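Local coordinates for protein purine nucleoside phosphorylase (Thermus thermophilus, PDB 6TK9) that catalyses the phosphate-dependent cleavage of purine nucleosides, probably inosine and guanosine, to the free base and (deoxy)ribose 1-phosphate, and forms a hexamer, at residues T17-E22 against L64-L69; L127-I132 against L178-Y183; P153-A158 against A218-G223; K169-Q174 against R261-G266. All blocks are in the same frame, centred on the assembly; numbering follows the deposited sequence.

Contact 1 of 4, residues T17-E22 against L64-L69; sequences TDFVPE and LVLGRL
F19 and L66 lock the loop between helix 4-14 and strand 23-27 onto the corner at G67, where strand 63-66 gives way to strand 68-69 in the mixed sheet of the phosphorylase fold. From CB of F19 the ring swings toward that corner, CG lying anti to the backbone N (chi1 -166°). Along one side of the ring CD2 rests 4.1 Å from L66 CB. Farther out, CE2 comes to 3.1 Å from G67 O, which approaches obliquely, and CZ at the tip meets the same oxygen. On the other side CE1 lies 4.1 Å from R68 NH1; this nitrogen sits at the ring edge with the guanidinium almost perpendicular (87°), so it does not stack. V41 and P73 also touch the phenylalanine. With the ring cut back to an alanine, a gap is likely to open beside G67 and L66 CB, and the end of R68 would lose a neighbour. The loop is shaped by an ST turn, F19 N donating to T17 OG1 at 2.9 Å. The two methyls of L66 part company: CD1 goes to T17 CG2, while CD2 lies 3.6 Å from F19 O and 4.0 Å from P21 CD.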
loop_
_atom_site.group_PDB
_atom_site.type_symbol
_atom_site.label_atom_id
_atom_site.label_comp_id
_atom_site.label_asym_id
_atom_site.label_seq_id
_atom_site.Cartn_x
_atom_site.Cartn_y
_atom_site.Cartn_z
ATOM N N THR A 17 -10.468 5.952 -52.478
ATOM C CA THR A 17 -9.091 6.495 -52.578
ATOM C C THR A 17 -8.042 5.403 -52.389
ATOM O O THR A 17 -8.189 4.591 -51.480
ATOM C CB THR A 17 -8.835 7.577 -51.522
ATOM O OG1 THR A 17 -7.447 7.902 -51.578
ATOM C CG2 THR A 17 -9.196 7.141 -50.118
ATOM N N ASP A 18 -6.996 5.463 -53.202
ATOM C CA ASP A 18 -5.813 4.574 -53.149
ATOM C C ASP A 18 -4.773 5.189 -52.199
ATOM O O ASP A 18 -3.678 4.617 -52.097
ATOM C CB ASP A 18 -5.253 4.339 -54.562
ATOM C CG ASP A 18 -4.832 5.618 -55.284
ATOM O OD1 ASP A 18 -5.164 6.716 -54.791
ATOM O OD2 ASP A 18 -4.172 5.517 -56.341
ATOM N N PHE A 19 -5.076 6.305 -51.527
ATOM C CA PHE A 19 -4.118 6.981 -50.609
ATOM C C PHE A 19 -3.749 6.035 -49.460
ATOM O O PHE A 19 -4.640 5.594 -48.725
ATOM C CB PHE A 19 -4.678 8.297 -50.059
ATOM C CG PHE A 19 -3.666 9.212 -49.399
ATOM C CD1 PHE A 19 -2.813 10.003 -50.159
ATOM C CD2 PHE A 19 -3.592 9.316 -48.017
ATOM C CE1 PHE A 19 -1.903 10.861 -49.554
ATOM C CE2 PHE A 19 -2.687 10.177 -47.416
ATOM C CZ PHE A 19 -1.846 10.946 -48.184
ATOM N N VAL A 20 -2.454 5.749 -49.337
ATOM C CA VAL A 20 -1.842 4.884 -48.291
ATOM C C VAL A 20 -1.276 5.790 -47.194
ATOM O O VAL A 20 -0.342 6.551 -47.429
ATOM C CB VAL A 20 -0.753 3.971 -48.896
ATOM C CG1 VAL A 20 -0.249 2.943 -47.893
ATOM C CG2 VAL A 20 -1.222 3.269 -50.163
ATOM N N PRO A 21 -1.815 5.727 -45.957
ATOM C CA PRO A 21 -1.260 6.473 -44.836
ATOM C C PRO A 21 -0.092 5.725 -44.184
ATOM O O PRO A 21 -0.090 4.523 -44.212
ATOM C CB PRO A 21 -2.444 6.499 -43.872
ATOM C CG PRO A 21 -3.049 5.123 -44.055
ATOM C CD PRO A 21 -2.955 4.891 -45.547
ATOM N N GLU A 22 0.842 6.464 -43.592
ATOM C CA GLU A 22 1.992 5.922 -42.822
ATOM C C GLU A 22 1.703 6.010 -41.323
ATOM O O GLU A 22 2.272 5.218 -40.579
ATOM C CB GLU A 22 3.260 6.700 -43.166
ATOM C CG GLU A 22 3.826 6.280 -44.507
ATOM C CD GLU A 22 4.872 7.185 -45.128
ATOM O OE1 GLU A 22 5.257 8.201 -44.494
ATOM O OE2 GLU A 22 5.288 6.868 -46.257
ATOM N N LEU A 64 -13.628 9.452 -40.563
ATOM C CA LEU A 64 -12.277 8.986 -40.952
ATOM C C LEU A 64 -11.716 9.964 -41.991
ATOM O O LEU A 64 -12.395 10.211 -42.995
ATOM C CB LEU A 64 -12.346 7.560 -41.502
ATOM C CG LEU A 64 -10.977 6.903 -41.665
ATOM C CD1 LEU A 64 -10.350 6.661 -40.299
ATOM C CD2 LEU A 64 -11.070 5.607 -42.455
ATOM N N VAL A 65 -10.520 10.502 -41.757
ATOM C CA VAL A 65 -9.861 11.488 -42.658
ATOM C C VAL A 65 -8.527 10.903 -43.122
ATOM O O VAL A 65 -7.683 10.613 -42.261
ATOM C CB VAL A 65 -9.665 12.833 -41.941
ATOM C CG1 VAL A 65 -8.766 13.759 -42.734
ATOM C CG2 VAL A 65 -10.987 13.509 -41.625
ATOM N N LEU A 66 -8.362 10.726 -44.434
ATOM C CA LEU A 66 -7.066 10.408 -45.084
ATOM C C LEU A 66 -6.531 11.683 -45.730
ATOM O O LEU A 66 -7.329 12.413 -46.361
ATOM C CB LEU A 66 -7.271 9.302 -46.118
ATOM C CG LEU A 66 -7.547 7.917 -45.533
ATOM C CD1 LEU A 66 -8.868 7.372 -46.035
ATOM C CD2 LEU A 66 -6.426 6.945 -45.848
ATOM N N GLY A 67 -5.237 11.952 -45.560
ATOM C CA GLY A 67 -4.615 13.169 -46.104
ATOM C C GLY A 67 -3.191 13.412 -45.644
ATOM O O GLY A 67 -2.462 12.462 -45.284
ATOM N N ARG A 68 -2.792 14.676 -45.720
ATOM C CA ARG A 68 -1.405 15.133 -45.472
ATOM C C ARG A 68 -1.481 16.119 -44.303
ATOM O O ARG A 68 -2.358 16.993 -44.321
ATOM C CB ARG A 68 -0.834 15.714 -46.770
ATOM C CG ARG A 68 0.683 15.789 -46.836
ATOM C CD ARG A 68 1.164 15.953 -48.269
ATOM N NE ARG A 68 1.096 14.668 -48.956
ATOM C CZ ARG A 68 2.005 13.687 -48.850
ATOM N NH1 ARG A 68 1.831 12.546 -49.499
ATOM N NH2 ARG A 68 3.078 13.831 -48.084
ATOM N N LEU A 69 -0.666 15.896 -43.279
ATOM C CA LEU A 69 -0.540 16.778 -42.096
ATOM C C LEU A 69 0.961 16.828 -41.801
ATOM O O LEU A 69 1.578 15.767 -41.919
ATOM C CB LEU A 69 -1.365 16.187 -40.952
ATOM C CG LEU A 69 -1.432 17.002 -39.668
ATOM C CD1 LEU A 69 -2.139 18.329 -39.892
ATOM C CD2 LEU A 69 -2.131 16.201 -38.579
#

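Contact 2 of 4, residues L127-I132 against L178-Y183; sequences LHLDYI and LFEGVY
H128, its CG anti to the carbonyl carbon (chi1 -69°), and Y183, its CG anti to the backbone N (chi1 -178°), raise their rings side by side from one face of two parallel strands, 124-133 and 179-185, joined by a beta-alpha-beta crossover through helix 161-173. The ring planes are 23° apart but slid so that they barely overlap; Y183 CB lies over the imidazole face, 3.9 Å from its centroid, a CH-pi contact. Y159 OH and S230 OG bond the imidazole nitrogens, and S211 O takes the phenol OH; a bound phosphate, probably from the crystallisation liquor, lies about 4 Å from the Y183 side chain. H128 and L129 both stand opposite G181, so the first strand carries one extra residue, L129, as in a beta bulge, before Y183 N bonds D130 O at 2.9 Å. D130 OD2 turns to A195 N of a second subunit. L129 CD1 packs 3.7 Å from E180 CB, whose carboxylate pairs with R168; I132 CG1 meets V182 CG1 at 3.9 Å.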
loop_
_atom_site.group_PDB
_atom_site.type_symbol
_atom_site.label_atom_id
_atom_site.label_comp_id
_atom_site.label_asym_id
_atom_site.label_seq_id
_atom_site.Cartn_x
_atom_site.Cartn_y
_atom_site.Cartn_z
ATOM N N LEU A 127 2.534 12.250 -21.606
ATOM C CA LEU A 127 3.005 11.097 -22.396
ATOM C C LEU A 127 2.658 9.822 -21.625
ATOM O O LEU A 127 2.919 9.774 -20.418
ATOM C CB LEU A 127 4.515 11.253 -22.569
ATOM C CG LEU A 127 5.233 10.111 -23.274
ATOM C CD1 LEU A 127 4.739 9.976 -24.698
ATOM C CD2 LEU A 127 6.738 10.335 -23.240
ATOM N N HIS A 128 2.074 8.833 -22.292
ATOM C CA HIS A 128 1.761 7.510 -21.698
ATOM C C HIS A 128 3.053 6.693 -21.642
ATOM O O HIS A 128 3.687 6.534 -22.706
ATOM C CB HIS A 128 0.695 6.787 -22.520
ATOM C CG HIS A 128 -0.665 7.393 -22.449
ATOM N ND1 HIS A 128 -1.791 6.675 -22.776
ATOM C CD2 HIS A 128 -1.081 8.634 -22.095
ATOM C CE1 HIS A 128 -2.851 7.452 -22.627
ATOM N NE2 HIS A 128 -2.443 8.664 -22.202
ATOM N N LEU A 129 3.415 6.192 -20.460
ATOM C CA LEU A 129 4.539 5.244 -20.267
ATOM C C LEU A 129 4.022 3.821 -20.130
ATOM O O LEU A 129 4.746 2.925 -20.523
ATOM C CB LEU A 129 5.309 5.647 -19.017
ATOM C CG LEU A 129 6.015 6.986 -19.139
ATOM C CD1 LEU A 129 6.858 7.265 -17.900
ATOM C CD2 LEU A 129 6.873 7.014 -20.393
ATOM N N ASP A 130 2.825 3.636 -19.568
ATOM C CA ASP A 130 2.198 2.297 -19.367
ATOM C C ASP A 130 0.707 2.463 -19.068
ATOM O O ASP A 130 0.237 3.618 -18.921
ATOM C CB ASP A 130 2.884 1.548 -18.225
ATOM C CG ASP A 130 2.934 0.049 -18.388
ATOM O OD1 ASP A 130 2.465 -0.428 -19.426
ATOM O OD2 ASP A 130 3.419 -0.625 -17.448
ATOM N N TYR A 131 -0.022 1.356 -18.972
ATOM C CA TYR A 131 -1.497 1.373 -18.793
ATOM C C TYR A 131 -1.897 0.346 -17.732
ATOM O O TYR A 131 -1.187 -0.678 -17.463
ATOM C CB TYR A 131 -2.220 1.119 -20.130
ATOM C CG TYR A 131 -2.171 -0.314 -20.599
ATOM C CD1 TYR A 131 -2.983 -1.278 -20.032
ATOM C CD2 TYR A 131 -1.267 -0.724 -21.553
ATOM C CE1 TYR A 131 -2.889 -2.613 -20.388
ATOM C CE2 TYR A 131 -1.193 -2.049 -21.959
ATOM C CZ TYR A 131 -1.995 -3.007 -21.361
ATOM O OH TYR A 131 -1.917 -4.321 -21.733
ATOM N N ILE A 132 -3.050 0.603 -17.146
ATOM C CA ILE A 132 -3.732 -0.323 -16.204
ATOM C C ILE A 132 -5.139 -0.512 -16.754
ATOM O O ILE A 132 -5.771 0.529 -17.052
ATOM C CB ILE A 132 -3.757 0.263 -14.783
ATOM C CG1 ILE A 132 -2.409 0.098 -14.071
ATOM C CG2 ILE A 132 -4.899 -0.353 -13.988
ATOM C CD1 ILE A 132 -2.308 0.873 -12.752
ATOM N N LEU A 178 6.629 18.256 -20.303
ATOM C CA LEU A 178 5.896 17.005 -20.641
ATOM C C LEU A 178 5.813 16.136 -19.385
ATOM O O LEU A 178 6.865 15.560 -19.009
ATOM C CB LEU A 178 6.641 16.284 -21.767
ATOM C CG LEU A 178 6.024 14.983 -22.282
ATOM C CD1 LEU A 178 4.634 15.213 -22.881
ATOM C CD2 LEU A 178 6.937 14.353 -23.311
ATOM N N PHE A 179 4.628 16.097 -18.755
ATOM C CA PHE A 179 4.255 15.104 -17.719
ATOM C C PHE A 179 4.255 13.716 -18.350
ATOM O O PHE A 179 4.022 13.584 -19.571
ATOM C CB PHE A 179 2.884 15.367 -17.107
ATOM C CG PHE A 179 2.785 16.683 -16.401
ATOM C CD1 PHE A 179 3.532 16.922 -15.263
ATOM C CD2 PHE A 179 1.987 17.700 -16.910
ATOM C CE1 PHE A 179 3.445 18.145 -14.614
ATOM C CE2 PHE A 179 1.916 18.930 -16.274
ATOM C CZ PHE A 179 2.645 19.148 -15.125
ATOM N N GLU A 180 4.537 12.716 -17.516
ATOM C CA GLU A 180 4.694 11.299 -17.915
ATOM C C GLU A 180 3.929 10.450 -16.900
ATOM O O GLU A 180 3.827 10.887 -15.748
ATOM C CB GLU A 180 6.181 10.944 -17.970
ATOM C CG GLU A 180 7.011 11.867 -18.860
ATOM C CD GLU A 180 8.448 11.411 -19.023
ATOM O OE1 GLU A 180 8.857 10.476 -18.298
ATOM O OE2 GLU A 180 9.158 11.988 -19.862
ATOM N N GLY A 181 3.377 9.305 -17.309
ATOM C CA GLY A 181 2.843 8.349 -16.329
ATOM C C GLY A 181 1.990 7.248 -16.916
ATOM O O GLY A 181 2.011 7.021 -18.159
ATOM N N VAL A 182 1.277 6.586 -16.003
ATOM C CA VAL A 182 0.468 5.361 -16.237
ATOM C C VAL A 182 -0.968 5.794 -16.433
ATOM O O VAL A 182 -1.468 6.513 -15.527
ATOM C CB VAL A 182 0.578 4.401 -15.042
ATOM C CG1 VAL A 182 -0.249 3.139 -15.248
ATOM C CG2 VAL A 182 2.027 4.076 -14.750
ATOM N N TYR A 183 -1.580 5.339 -17.533
ATOM C CA TYR A 183 -3.004 5.614 -17.877
ATOM C C TYR A 183 -3.887 4.467 -17.383
ATOM O O TYR A 183 -3.651 3.341 -17.822
ATOM C CB TYR A 183 -3.184 5.804 -19.390
ATOM C CG TYR A 183 -4.588 6.138 -19.839
ATOM C CD1 TYR A 183 -5.493 5.140 -20.136
ATOM C CD2 TYR A 183 -5.002 7.448 -20.019
ATOM C CE1 TYR A 183 -6.766 5.425 -20.595
ATOM C CE2 TYR A 183 -6.280 7.754 -20.470
ATOM C CZ TYR A 183 -7.172 6.736 -20.760
ATOM O OH TYR A 183 -8.452 7.006 -21.183
#

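Contact 3 of 4, residues P153-A158 against A218-G223; sequences PVMFEA and ALRHLG
R220 lies along the turn M155-A158 and meets it chiefly with its aliphatic part. Its CB sits 4.0 Å from M155 SD, the two side chains sliding past each other in opposite directions. Farther along, CG lies 4.2 Å from A158 CB, and CD comes to 3.0 Å from A158 O. Beyond that, NE stands 3.9 Å from E157 O, a loose approach. At the next residue of the helix, P153 CB packs 4.1 Å from H221 CA, and P153 CG comes to the edge of the imidazole, 4.3 Å from H221 CD2. Bends at chi2 (-69°) and chi3 (-50°) of R220 fold its chain back toward its own helix end, where R220 NH1 donates to A224 O and G223 O lies at the guanidinium edge, in its plane. Next to CD2 in the ring, H221 NE2 hydrogen-bonds N144 OD1. The loop itself holds its shape as a type II turn closed by a weak bond from A158 N to M155 O. A neighbouring subunit meets the loop: R194 of that chain makes a salt bridge with E157, and H243 of that chain meets the F156 ring edge-to-face. The contact thus joins a loop at the subunit interface to helix 213-222, which ends in a Schellman motif with G223, at positive phi, as its C-prime residue.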
loop_
_atom_site.group_PDB
_atom_site.type_symbol
_atom_site.label_atom_id
_atom_site.label_comp_id
_atom_site.label_asym_id
_atom_site.label_seq_id
_atom_site.Cartn_x
_atom_site.Cartn_y
_atom_site.Cartn_z
ATOM N N PRO A 153 -0.495 -11.842 -26.843
ATOM C CA PRO A 153 0.446 -10.751 -27.035
ATOM C C PRO A 153 1.048 -10.300 -25.706
ATOM O O PRO A 153 0.366 -10.249 -24.689
ATOM C CB PRO A 153 -0.401 -9.656 -27.682
ATOM C CG PRO A 153 -1.812 -9.981 -27.250
ATOM C CD PRO A 153 -1.866 -11.487 -27.246
ATOM N N VAL A 154 2.341 -10.032 -25.778
ATOM C CA VAL A 154 3.173 -9.405 -24.723
ATOM C C VAL A 154 2.887 -7.904 -24.728
ATOM O O VAL A 154 3.046 -7.301 -25.774
ATOM C CB VAL A 154 4.656 -9.704 -25.017
ATOM C CG1 VAL A 154 5.595 -8.914 -24.120
ATOM C CG2 VAL A 154 4.939 -11.198 -24.951
ATOM N N MET A 155 2.581 -7.330 -23.567
ATOM C CA MET A 155 2.186 -5.911 -23.395
ATOM C C MET A 155 3.273 -5.119 -22.654
ATOM O O MET A 155 3.062 -3.939 -22.336
ATOM C CB MET A 155 0.865 -5.868 -22.637
ATOM C CG MET A 155 -0.264 -6.527 -23.423
ATOM S SD MET A 155 -0.501 -5.879 -25.105
ATOM C CE MET A 155 -0.950 -4.197 -24.699
ATOM N N PHE A 156 4.439 -5.724 -22.445
ATOM C CA PHE A 156 5.691 -5.006 -22.101
ATOM C C PHE A 156 6.074 -4.110 -23.280
ATOM O O PHE A 156 5.945 -4.553 -24.446
ATOM C CB PHE A 156 6.813 -5.997 -21.798
ATOM C CG PHE A 156 6.824 -6.543 -20.398
ATOM C CD1 PHE A 156 5.654 -6.669 -19.663
ATOM C CD2 PHE A 156 8.016 -6.951 -19.820
ATOM C CE1 PHE A 156 5.676 -7.216 -18.392
ATOM C CE2 PHE A 156 8.039 -7.480 -18.534
ATOM C CZ PHE A 156 6.870 -7.612 -17.826
ATOM N N GLU A 157 6.524 -2.888 -22.989
ATOM C CA GLU A 157 6.915 -1.899 -24.025
ATOM C C GLU A 157 5.707 -1.721 -24.950
ATOM O O GLU A 157 5.912 -1.633 -26.161
ATOM C CB GLU A 157 8.154 -2.380 -24.799
ATOM C CG GLU A 157 9.470 -2.156 -24.072
ATOM C CD GLU A 157 9.628 -2.930 -22.770
ATOM O OE1 GLU A 157 9.669 -4.172 -22.842
ATOM O OE2 GLU A 157 9.684 -2.289 -21.676
ATOM N N ALA A 158 4.490 -1.728 -24.401
ATOM C CA ALA A 158 3.239 -1.517 -25.169
ATOM C C ALA A 158 3.339 -0.139 -25.831
ATOM O O ALA A 158 3.131 -0.020 -27.061
ATOM C CB ALA A 158 2.032 -1.616 -24.269
ATOM N N ALA A 218 -5.164 -3.985 -28.831
ATOM C CA ALA A 218 -5.522 -4.363 -30.223
ATOM C C ALA A 218 -4.332 -4.108 -31.162
ATOM O O ALA A 218 -4.043 -4.991 -32.004
ATOM C CB ALA A 218 -6.764 -3.618 -30.665
ATOM N N LEU A 219 -3.660 -2.964 -31.003
ATOM C CA LEU A 219 -2.580 -2.496 -31.904
ATOM C C LEU A 219 -1.266 -3.237 -31.622
ATOM O O LEU A 219 -0.512 -3.466 -32.606
ATOM C CB LEU A 219 -2.425 -0.981 -31.774
ATOM C CG LEU A 219 -3.467 -0.180 -32.551
ATOM C CD1 LEU A 219 -3.478 1.268 -32.118
ATOM C CD2 LEU A 219 -3.213 -0.277 -34.042
ATOM N N ARG A 220 -0.985 -3.640 -30.378
ATOM C CA ARG A 220 0.272 -4.392 -30.076
ATOM C C ARG A 220 0.086 -5.846 -30.521
ATOM O O ARG A 220 1.072 -6.477 -30.964
ATOM C CB ARG A 220 0.665 -4.276 -28.602
ATOM C CG ARG A 220 1.050 -2.867 -28.182
ATOM C CD ARG A 220 2.346 -2.354 -28.778
ATOM N NE ARG A 220 3.450 -3.280 -28.624
ATOM C CZ ARG A 220 4.159 -3.779 -29.619
ATOM N NH1 ARG A 220 3.938 -3.402 -30.868
ATOM N NH2 ARG A 220 5.094 -4.668 -29.364
ATOM N N HIS A 221 -1.144 -6.354 -30.449
ATOM C CA HIS A 221 -1.537 -7.652 -31.063
ATOM C C HIS A 221 -1.071 -7.671 -32.528
ATOM O O HIS A 221 -0.439 -8.663 -32.936
ATOM C CB HIS A 221 -3.045 -7.849 -30.881
ATOM C CG HIS A 221 -3.600 -9.085 -31.496
ATOM N ND1 HIS A 221 -4.513 -9.043 -32.539
ATOM C CD2 HIS A 221 -3.413 -10.387 -31.198
ATOM C CE1 HIS A 221 -4.845 -10.278 -32.876
ATOM N NE2 HIS A 221 -4.181 -11.121 -32.074
ATOM N N LEU A 222 -1.291 -6.563 -33.246
ATOM C CA LEU A 222 -1.052 -6.401 -34.707
ATOM C C LEU A 222 0.421 -6.143 -35.017
ATOM O O LEU A 222 0.797 -6.361 -36.185
ATOM C CB LEU A 222 -1.927 -5.254 -35.218
ATOM C CG LEU A 222 -3.409 -5.604 -35.266
ATOM C CD1 LEU A 222 -4.244 -4.364 -35.447
ATOM C CD2 LEU A 222 -3.686 -6.612 -36.367
ATOM N N GLY A 223 1.195 -5.685 -34.023
ATOM C CA GLY A 223 2.632 -5.363 -34.138
ATOM C C GLY A 223 2.866 -3.906 -34.508
ATOM O O GLY A 223 4.004 -3.566 -34.850
#

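Contact 4 of 4, residues K169-Q174 against R261-G266; sequences KVARRQ and RRYVRG
V170 fits against G266 in the close-packed part of this contact, its CG1 3.7 Å from G266 CA, since the glycine has no side chain to hold it off. The same methyl lies 4.0 Å from Y263 CD1. Next to it the tyrosine turns its edge to helix 161-173, CE1 standing 4.0 Å from A171 CB, and its OH reaches A167 O. Two helices of the phosphorylase fold, 161-173 and 257-270, meet here, their segments 169-173 and 261-266 crossing at 128° with axes 9.8 Å apart. Q174, the first residue past its helix, marks the edge of the buried part: its extended chain slides along R262, amide and guanidinium stacked with planes 11° apart, and CB over one guanidinium face, toward its rim. Cut back to an alanine, Q174 would keep CB but probably lose the amide layer along R262 and leave a gap beside the Y263 backbone. Outside, the packing gives way to charge at the exposed surface, where R173 NH2 and R262 NH2, of like sign, stand 3.5 Å apart with their guanidinium planes turned 73° against each other.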
loop_
_atom_site.group_PDB
_atom_site.type_symbol
_atom_site.label_atom_id
_atom_site.label_comp_id
_atom_site.label_asym_id
_atom_site.label_seq_id
_atom_site.Cartn_x
_atom_site.Cartn_y
_atom_site.Cartn_z
ATOM N N LYS A 169 12.212 14.529 -26.622
ATOM C CA LYS A 169 13.060 15.425 -27.452
ATOM C C LYS A 169 12.198 16.597 -27.955
ATOM O O LYS A 169 12.610 17.779 -27.811
ATOM C CB LYS A 169 13.699 14.612 -28.583
ATOM C CG LYS A 169 14.903 15.266 -29.244
ATOM C CD LYS A 169 15.828 14.274 -29.914
ATOM C CE LYS A 169 16.878 14.947 -30.772
ATOM N NZ LYS A 169 16.249 15.757 -31.842
ATOM N N VAL A 170 11.004 16.309 -28.471
ATOM C CA VAL A 170 10.168 17.360 -29.111
ATOM C C VAL A 170 9.660 18.315 -28.031
ATOM O O VAL A 170 9.528 19.500 -28.338
ATOM C CB VAL A 170 9.030 16.766 -29.957
ATOM C CG1 VAL A 170 8.063 17.838 -30.458
ATOM C CG2 VAL A 170 9.578 15.938 -31.109
ATOM N N ALA A 171 9.391 17.844 -26.821
ATOM C CA ALA A 171 8.915 18.711 -25.712
ATOM C C ALA A 171 10.013 19.710 -25.329
ATOM O O ALA A 171 9.724 20.930 -25.278
ATOM C CB ALA A 171 8.497 17.891 -24.520
ATOM N N ARG A 172 11.230 19.211 -25.093
ATOM C CA ARG A 172 12.434 20.047 -24.820
ATOM C C ARG A 172 12.543 21.127 -25.903
ATOM O O ARG A 172 12.441 22.301 -25.533
ATOM C CB ARG A 172 13.665 19.147 -24.689
ATOM C CG ARG A 172 13.670 18.391 -23.367
ATOM C CD ARG A 172 14.427 17.084 -23.210
ATOM N NE ARG A 172 15.242 16.551 -24.296
ATOM C CZ ARG A 172 15.390 15.239 -24.540
ATOM N NH1 ARG A 172 14.768 14.340 -23.790
ATOM N NH2 ARG A 172 16.143 14.826 -25.550
ATOM N N ARG A 173 12.658 20.727 -27.175
ATOM C CA ARG A 173 12.716 21.624 -28.365
ATOM C C ARG A 173 11.660 22.742 -28.238
ATOM O O ARG A 173 12.046 23.925 -28.399
ATOM C CB ARG A 173 12.560 20.782 -29.638
ATOM C CG ARG A 173 13.080 21.410 -30.924
ATOM C CD ARG A 173 11.994 21.977 -31.839
ATOM N NE ARG A 173 11.862 23.437 -31.762
ATOM C CZ ARG A 173 10.853 24.166 -32.261
ATOM N NH1 ARG A 173 9.839 23.589 -32.890
ATOM N NH2 ARG A 173 10.862 25.482 -32.113
ATOM N N GLN A 174 10.399 22.420 -27.897
ATOM C CA GLN A 174 9.269 23.397 -27.905
ATOM C C GLN A 174 9.164 24.127 -26.556
ATOM O O GLN A 174 8.137 24.802 -26.350
ATOM C CB GLN A 174 7.926 22.734 -28.266
ATOM C CG GLN A 174 7.918 22.034 -29.625
ATOM C CD GLN A 174 6.574 21.518 -30.097
ATOM O OE1 GLN A 174 6.474 20.917 -31.172
ATOM N NE2 GLN A 174 5.523 21.765 -29.323
ATOM N N ARG A 261 -1.689 20.834 -30.583
ATOM C CA ARG A 261 -1.534 20.637 -32.056
ATOM C C ARG A 261 -0.083 20.918 -32.445
ATOM O O ARG A 261 0.469 20.149 -33.284
ATOM C CB ARG A 261 -2.453 21.565 -32.848
ATOM C CG ARG A 261 -3.915 21.181 -32.750
ATOM C CD ARG A 261 -4.802 22.277 -33.283
ATOM N NE ARG A 261 -5.977 22.275 -32.452
ATOM C CZ ARG A 261 -6.549 23.344 -31.944
ATOM N NH1 ARG A 261 -6.098 24.550 -32.236
ATOM N NH2 ARG A 261 -7.612 23.198 -31.170
ATOM N N ARG A 262 0.518 21.950 -31.834
ATOM C CA ARG A 262 1.945 22.301 -32.068
ATOM C C ARG A 262 2.826 21.118 -31.656
ATOM O O ARG A 262 3.871 20.903 -32.313
ATOM C CB ARG A 262 2.339 23.572 -31.319
ATOM C CG ARG A 262 3.671 24.145 -31.774
ATOM C CD ARG A 262 4.194 25.231 -30.854
ATOM N NE ARG A 262 5.630 25.369 -31.066
ATOM C CZ ARG A 262 6.506 25.790 -30.151
ATOM N NH1 ARG A 262 6.113 26.129 -28.929
ATOM N NH2 ARG A 262 7.789 25.857 -30.465
ATOM N N TYR A 263 2.419 20.373 -30.616
ATOM C CA TYR A 263 3.206 19.243 -30.065
ATOM C C TYR A 263 3.025 18.051 -31.008
ATOM O O TYR A 263 4.042 17.460 -31.440
ATOM C CB TYR A 263 2.867 18.995 -28.585
ATOM C CG TYR A 263 3.652 17.867 -27.959
ATOM C CD1 TYR A 263 5.026 17.937 -27.812
ATOM C CD2 TYR A 263 3.024 16.708 -27.544
ATOM C CE1 TYR A 263 5.759 16.886 -27.279
ATOM C CE2 TYR A 263 3.733 15.658 -26.978
ATOM C CZ TYR A 263 5.107 15.743 -26.845
ATOM O OH TYR A 263 5.795 14.688 -26.321
ATOM N N VAL A 264 1.781 17.727 -31.374
ATOM C CA VAL A 264 1.490 16.532 -32.221
ATOM C C VAL A 264 2.246 16.704 -33.535
ATOM O O VAL A 264 2.920 15.737 -33.980
ATOM C CB VAL A 264 -0.017 16.333 -32.457
ATOM C CG1 VAL A 264 -0.273 15.227 -33.468
ATOM C CG2 VAL A 264 -0.762 16.035 -31.159
ATOM N N ARG A 265 2.156 17.910 -34.109
ATOM C CA ARG A 265 2.848 18.298 -35.375
ATOM C C ARG A 265 4.356 18.088 -35.197
ATOM O O ARG A 265 4.960 17.448 -36.079
ATOM C CB ARG A 265 2.540 19.751 -35.758
ATOM C CG ARG A 265 1.164 19.981 -36.370
ATOM C CD ARG A 265 0.892 21.472 -36.452
ATOM N NE ARG A 265 -0.375 21.761 -37.104
ATOM C CZ ARG A 265 -0.597 21.662 -38.410
ATOM N NH1 ARG A 265 0.363 21.265 -39.232
ATOM N NH2 ARG A 265 -1.790 21.958 -38.897
ATOM N N GLY A 266 4.927 18.597 -34.097
ATOM C CA GLY A 266 6.349 18.417 -33.741
ATOM C C GLY A 266 6.780 16.965 -33.874
ATOM O O GLY A 266 7.792 16.699 -34.554
#

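Contact 1 closes early in the chain; the other three interleave, the segments of contacts 2, 3 and 4 alternating along the sequence. Contacts 1 and 2 reach the same mixed sheet on opposite sides of the chain's centre, about 28 Å apart between centres. Contact 2 joins the strands at either end of helix 161-173, which carries half of contact 4, and L178 packs on both A171 and Y263. Y131 packs on M155 and A158, linking contact 2 to contact 3. L69 against R265 ties contact 1 to contact 4. Contacts 2 and 3 both touch the second subunit, contacts 2 and 4 the third, so contact 2 meets two neighbouring subunits.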